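PDB 5KEI: 2,3-dihydroxybenzoate-AMP ligase from Mycobacterium smegmatis, which is an AMP-binding enzyme of the ANL superfamily, with a large N-terminal region joined to a smaller C-terminal domain. Local coordinates for residues R82-I87 with L116-V121; A88-R93 with V171-V176. All blocks are in the same frame, centred on the assembly; numbering follows the deposited sequence.

Contact 1 (R82-I87 with L116-V121); sequences RAAAGI and LRAGAV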
loop_
_atom_site.group_PDB
_atom_site.type_symbol
_atom_site.label_atom_id
_atom_site.label_comp_id
_atom_site.label_asym_id
_atom_site.label_seq_id
_atom_site.Cartn_x
_atom_site.Cartn_y
_atom_site.Cartn_z
ATOM N N ARG A 82 17.480 -21.265 -0.548
ATOM C CA ARG A 82 17.660 -21.980 0.712
ATOM C C ARG A 82 16.591 -21.608 1.722
ATOM O O ARG A 82 16.108 -22.462 2.475
ATOM C CB ARG A 82 19.047 -21.711 1.291
ATOM C CG ARG A 82 20.113 -22.626 0.715
ATOM C CD ARG A 82 21.490 -22.156 1.119
ATOM N NE ARG A 82 21.595 -22.001 2.568
ATOM C CZ ARG A 82 22.569 -21.330 3.175
ATOM N NH1 ARG A 82 23.518 -20.736 2.457
ATOM N NH2 ARG A 82 22.589 -21.247 4.497
ATOM N N ALA A 83 16.208 -20.338 1.726
ATOM C CA ALA A 83 15.201 -19.873 2.658
ATOM C C ALA A 83 13.875 -20.520 2.298
ATOM O O ALA A 83 13.084 -20.858 3.171
ATOM C CB ALA A 83 15.102 -18.345 2.637
ATOM N N ALA A 84 13.656 -20.710 0.998
ATOM C CA ALA A 84 12.407 -21.274 0.485
ATOM C C ALA A 84 12.230 -22.759 0.846
ATOM O O ALA A 84 11.131 -23.195 1.216
ATOM C CB ALA A 84 12.334 -21.086 -1.030
ATOM N N ALA A 85 13.308 -23.529 0.719
ATOM C CA ALA A 85 13.309 -24.930 1.126
ATOM C C ALA A 85 13.020 -25.034 2.621
ATOM O O ALA A 85 12.203 -25.845 3.040
ATOM C CB ALA A 85 14.633 -25.583 0.787
ATOM N N GLY A 86 13.682 -24.196 3.418
ATOM C CA GLY A 86 13.446 -24.156 4.854
ATOM C C GLY A 86 11.982 -23.905 5.190
ATOM O O GLY A 86 11.396 -24.583 6.055
ATOM N N ILE A 87 11.388 -22.937 4.488
ATOM C CA ILE A 87 10.003 -22.530 4.724
ATOM C C ILE A 87 9.026 -23.633 4.331
ATOM O O ILE A 87 8.103 -23.942 5.083
ATOM C CB ILE A 87 9.661 -21.237 3.955
ATOM C CG1 ILE A 87 10.310 -20.030 4.643
ATOM C CG2 ILE A 87 8.160 -21.047 3.885
ATOM C CD1 ILE A 87 10.520 -18.805 3.736
ATOM N N LEU A 116 8.441 -16.008 -1.458
ATOM C CA LEU A 116 7.840 -16.115 -2.790
ATOM C C LEU A 116 8.149 -17.460 -3.453
ATOM O O LEU A 116 7.298 -18.042 -4.135
ATOM C CB LEU A 116 8.322 -14.978 -3.697
ATOM C CG LEU A 116 7.824 -13.567 -3.376
ATOM C CD1 LEU A 116 8.549 -12.552 -4.241
ATOM C CD2 LEU A 116 6.316 -13.447 -3.538
ATOM N N ARG A 117 9.372 -17.940 -3.254
ATOM C CA ARG A 117 9.806 -19.175 -3.899
ATOM C C ARG A 117 9.208 -20.403 -3.226
ATOM O O ARG A 117 9.180 -21.468 -3.818
ATOM C CB ARG A 117 11.329 -19.265 -3.917
ATOM C CG ARG A 117 11.970 -18.160 -4.731
ATOM C CD ARG A 117 13.173 -18.616 -5.457
ATOM N NE ARG A 117 13.530 -17.633 -6.467
ATOM C CZ ARG A 117 14.723 -17.071 -6.537
ATOM N NH1 ARG A 117 15.661 -17.434 -5.675
ATOM N NH2 ARG A 117 14.983 -16.173 -7.472
ATOM N N ALA A 118 8.718 -20.253 -1.997
ATOM C CA ALA A 118 7.952 -21.322 -1.376
ATOM C C ALA A 118 6.490 -21.242 -1.839
ATOM O O ALA A 118 5.671 -22.123 -1.552
ATOM C CB ALA A 118 8.055 -21.253 0.138
ATOM N N GLY A 119 6.178 -20.194 -2.590
ATOM C CA GLY A 119 4.836 -20.009 -3.111
ATOM C C GLY A 119 3.926 -19.346 -2.091
ATOM O O GLY A 119 2.717 -19.241 -2.294
ATOM N N ALA A 120 4.504 -18.899 -0.980
ATOM C CA ALA A 120 3.720 -18.224 0.048
ATOM C C ALA A 120 3.383 -16.809 -0.415
ATOM O O ALA A 120 4.041 -16.238 -1.301
ATOM C CB ALA A 120 4.460 -18.204 1.360
ATOM N N VAL A 121 2.327 -16.260 0.156
ATOM C CA VAL A 121 1.869 -14.942 -0.226
ATOM C C VAL A 121 2.087 -14.041 0.967
ATOM O O VAL A 121 1.284 -14.048 1.891
ATOM C CB VAL A 121 0.391 -14.955 -0.656
ATOM C CG1 VAL A 121 -0.101 -13.532 -0.949
ATOM C CG2 VAL A 121 0.208 -15.876 -1.877
#

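Contact 2 (A88-R93 with V171-V176); sequences AGLGIR and VRHVLV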
loop_
_atom_site.group_PDB
_atom_site.type_symbol
_atom_site.label_atom_id
_atom_site.label_comp_id
_atom_site.label_asym_id
_atom_site.label_seq_id
_atom_site.Cartn_x
_atom_site.Cartn_y
_atom_site.Cartn_z
ATOM N N ALA A 88 9.229 -24.209 3.147
ATOM C CA ALA A 88 8.468 -25.374 2.700
ATOM C C ALA A 88 8.610 -26.543 3.691
ATOM O O ALA A 88 7.689 -27.355 3.868
ATOM C CB ALA A 88 8.927 -25.803 1.297
ATOM N N GLY A 89 9.767 -26.602 4.342
ATOM C CA GLY A 89 10.047 -27.605 5.351
ATOM C C GLY A 89 9.212 -27.513 6.620
ATOM O O GLY A 89 9.105 -28.492 7.366
ATOM N N LEU A 90 8.631 -26.350 6.885
ATOM C CA LEU A 90 7.791 -26.188 8.071
ATOM C C LEU A 90 6.359 -26.587 7.742
ATOM O O LEU A 90 5.510 -26.687 8.630
ATOM C CB LEU A 90 7.828 -24.743 8.598
ATOM C CG LEU A 90 9.151 -24.107 9.052
ATOM C CD1 LEU A 90 8.920 -22.648 9.427
ATOM C CD2 LEU A 90 9.767 -24.852 10.225
ATOM N N GLY A 91 6.083 -26.800 6.460
ATOM C CA GLY A 91 4.751 -27.204 6.048
ATOM C C GLY A 91 3.927 -26.071 5.468
ATOM O O GLY A 91 2.744 -26.240 5.183
ATOM N N ILE A 92 4.555 -24.911 5.303
ATOM C CA ILE A 92 3.940 -23.788 4.604
ATOM C C ILE A 92 3.845 -24.120 3.116
ATOM O O ILE A 92 4.837 -24.494 2.477
ATOM C CB ILE A 92 4.731 -22.477 4.820
ATOM C CG1 ILE A 92 4.712 -22.094 6.309
ATOM C CG2 ILE A 92 4.156 -21.351 3.951
ATOM C CD1 ILE A 92 5.652 -20.961 6.682
ATOM N N ARG A 93 2.640 -23.989 2.574
ATOM C CA ARG A 93 2.326 -24.500 1.246
ATOM C C ARG A 93 1.959 -23.360 0.305
ATOM O O ARG A 93 1.535 -22.316 0.768
ATOM C CB ARG A 93 1.178 -25.519 1.340
ATOM C CG ARG A 93 1.472 -26.701 2.255
ATOM C CD ARG A 93 2.150 -27.846 1.509
ATOM N NE ARG A 93 1.165 -28.662 0.801
ATOM C CZ ARG A 93 1.012 -28.695 -0.522
ATOM N NH1 ARG A 93 1.804 -27.974 -1.311
ATOM N NH2 ARG A 93 0.075 -29.468 -1.059
ATOM N N VAL A 171 -2.234 -19.393 12.966
ATOM C CA VAL A 171 -0.855 -18.945 12.839
ATOM C C VAL A 171 -0.011 -19.969 13.560
ATOM O O VAL A 171 0.249 -19.845 14.754
ATOM C CB VAL A 171 -0.631 -17.526 13.422
ATOM C CG1 VAL A 171 0.818 -17.080 13.245
ATOM C CG2 VAL A 171 -1.593 -16.524 12.779
ATOM N N ARG A 172 0.391 -20.994 12.821
ATOM C CA ARG A 172 1.031 -22.178 13.387
ATOM C C ARG A 172 2.520 -21.989 13.640
ATOM O O ARG A 172 3.119 -22.698 14.450
ATOM C CB ARG A 172 0.815 -23.379 12.460
ATOM C CG ARG A 172 0.269 -24.621 13.158
ATOM C CD ARG A 172 0.187 -25.832 12.204
ATOM N NE ARG A 172 0.225 -27.133 12.886
ATOM C CZ ARG A 172 1.339 -27.738 13.292
ATOM N NH1 ARG A 172 2.520 -27.165 13.099
ATOM N NH2 ARG A 172 1.279 -28.920 13.892
ATOM N N HIS A 173 3.120 -21.030 12.943
ATOM C CA HIS A 173 4.561 -20.807 13.037
ATOM C C HIS A 173 4.903 -19.360 13.285
ATOM O O HIS A 173 4.348 -18.469 12.655
ATOM C CB HIS A 173 5.263 -21.259 11.756
ATOM C CG HIS A 173 5.030 -22.693 11.418
ATOM N ND1 HIS A 173 5.454 -23.726 12.230
ATOM C CD2 HIS A 173 4.402 -23.273 10.366
ATOM C CE1 HIS A 173 5.113 -24.878 11.682
ATOM N NE2 HIS A 173 4.479 -24.630 10.548
ATOM N N VAL A 174 5.830 -19.137 14.205
ATOM C CA VAL A 174 6.454 -17.839 14.354
ATOM C C VAL A 174 7.958 -17.955 14.103
ATOM O O VAL A 174 8.633 -18.751 14.759
ATOM C CB VAL A 174 6.200 -17.255 15.738
ATOM C CG1 VAL A 174 6.860 -15.875 15.860
ATOM C CG2 VAL A 174 4.702 -17.176 16.001
ATOM N N LEU A 175 8.469 -17.177 13.146
ATOM C CA LEU A 175 9.895 -17.177 12.815
ATOM C C LEU A 175 10.526 -15.854 13.209
ATOM O O LEU A 175 10.144 -14.795 12.711
ATOM C CB LEU A 175 10.116 -17.438 11.328
ATOM C CG LEU A 175 9.794 -18.838 10.791
ATOM C CD1 LEU A 175 8.301 -18.994 10.579
ATOM C CD2 LEU A 175 10.545 -19.100 9.493
ATOM N N VAL A 176 11.488 -15.919 14.117
ATOM C CA VAL A 176 12.095 -14.729 14.672
ATOM C C VAL A 176 13.537 -14.566 14.185
ATOM O O VAL A 176 14.383 -15.437 14.408
ATOM C CB VAL A 176 12.073 -14.764 16.220
ATOM C CG1 VAL A 176 12.660 -13.476 16.799
ATOM C CG2 VAL A 176 10.656 -14.992 16.714
#

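Contact 1 (R82-I87 with L116-V121)
Ile87 meets Ala118 through one branch of its side chain: with chi1 at -75°, CG1 sits beside the backbone N and CG2 is anti to that N, which sets the CG2 methyl against Ala118 CB at 3.8 Å. Arg117 also has CG beside its backbone N (chi1 -63°), and the bend at chi2 (-144°) helps carry the long chain off, leaving its first carbon to do the touching. Arg117 CB lies 3.6 Å from Ala84 CB, the closest approach in this contact.

Ala84 fits against both residues. Its methyl points at the other segment, 3.8 Å from Ala118 N and 4.4 Å from Ala118 CB, while Ala84 O sits 3.8 Å from the Ala118 methyl. Since Ala84 and Ala118 carry nothing larger than a methyl, their backbones come near: the CA atoms are 4.8 Å apart. No hydrogen bond crosses, so small apolar groups and main chain make up the whole buried interface.

Helix 107-117 is the connecting helix of a beta-alpha-beta crossover between the neighbouring parallel strands 97-101 and 121-124, and this contact packs its C-terminal end against helix 73-88. A Schellman motif closes that end. Gly119 takes the positive phi, its N bonds back to Leu116 O at 2.9 Å, and the chain then turns into the sheet, where the backbone of Val121 pairs with those of Asp96 and Val98.

The polar end of Arg117 is buried but held by acids: NH2 makes a salt bridge to Asp77 OD1 and NE another to Asp48 OD2, which probably keeps the guanidinium charged despite Arg52 close by. Asp77 lies on helix 73-88, the same helix that carries Ala84.

Contact 2 (A88-R93 with V171-V176)
Leu90 CB sits over one face of the His173 ring, a CH-pi contact 4.0 Å from the centroid and 17° off the ring normal. Beyond it the Leu90 side chain runs on to meet Leu175 tip to tip, the two CD1 atoms 3.9 Å apart, in the tightly packed part of the contact. Val189 of helix 186-190 touches both leucines there. Ile92 completes this side, its CG1 coming obliquely to the ring at 4.2 Å from His173 CD2.

Residues 88-91 form the turn that ends helix 73-88, a type I turn with Gly91 at positive phi in a Schellman motif, and the loop then runs on toward strand 97-101. This region meets strand 173-177, which lies next to strand 145-149 in a seven-stranded mixed sheet; His173 and Leu175 point from it toward the turn, while Val174 points away, its side chain touching Ala161 and Val165 of helix 158-167.

Toward solvent the grip is poorer. His173 NE2 gives its proton to Leu90 O at 3.0 Å, but the N-H...O angle is 122° and the bond is weak: Leu90 O lies well out of the ring plane, on the face that Leu90 CB covers, so the N-H points past it. Arg172 CB lies 4.2 Å over the opposite ring face; Arg172 is exposed and touches a crystal neighbour, so its pose may reflect the lattice.

Overall arrangement
From the N terminus, helix 73-88 supplies 82-87 to contact 1 and then runs directly into 88-93, the turn and loop used by contact 2. The chain next forms strand 97-101 and helix 107-117; the segment 116-121, at that helix's end, returns to helix 73-88, closing contact 1 over 28 intervening residues. It continues through strands 121-124 and 145-149 and helix 158-167 before 171-176 closes contact 2, a loop of 77 residues. The two loops therefore cross rather than nest. Their centres are 10 Å apart, joined by Ile92, which packs on both Ile87 and Ala120. Together they fasten the end of helix 73-88 to a crossover helix and to strand 173-177 of the seven-stranded sheet.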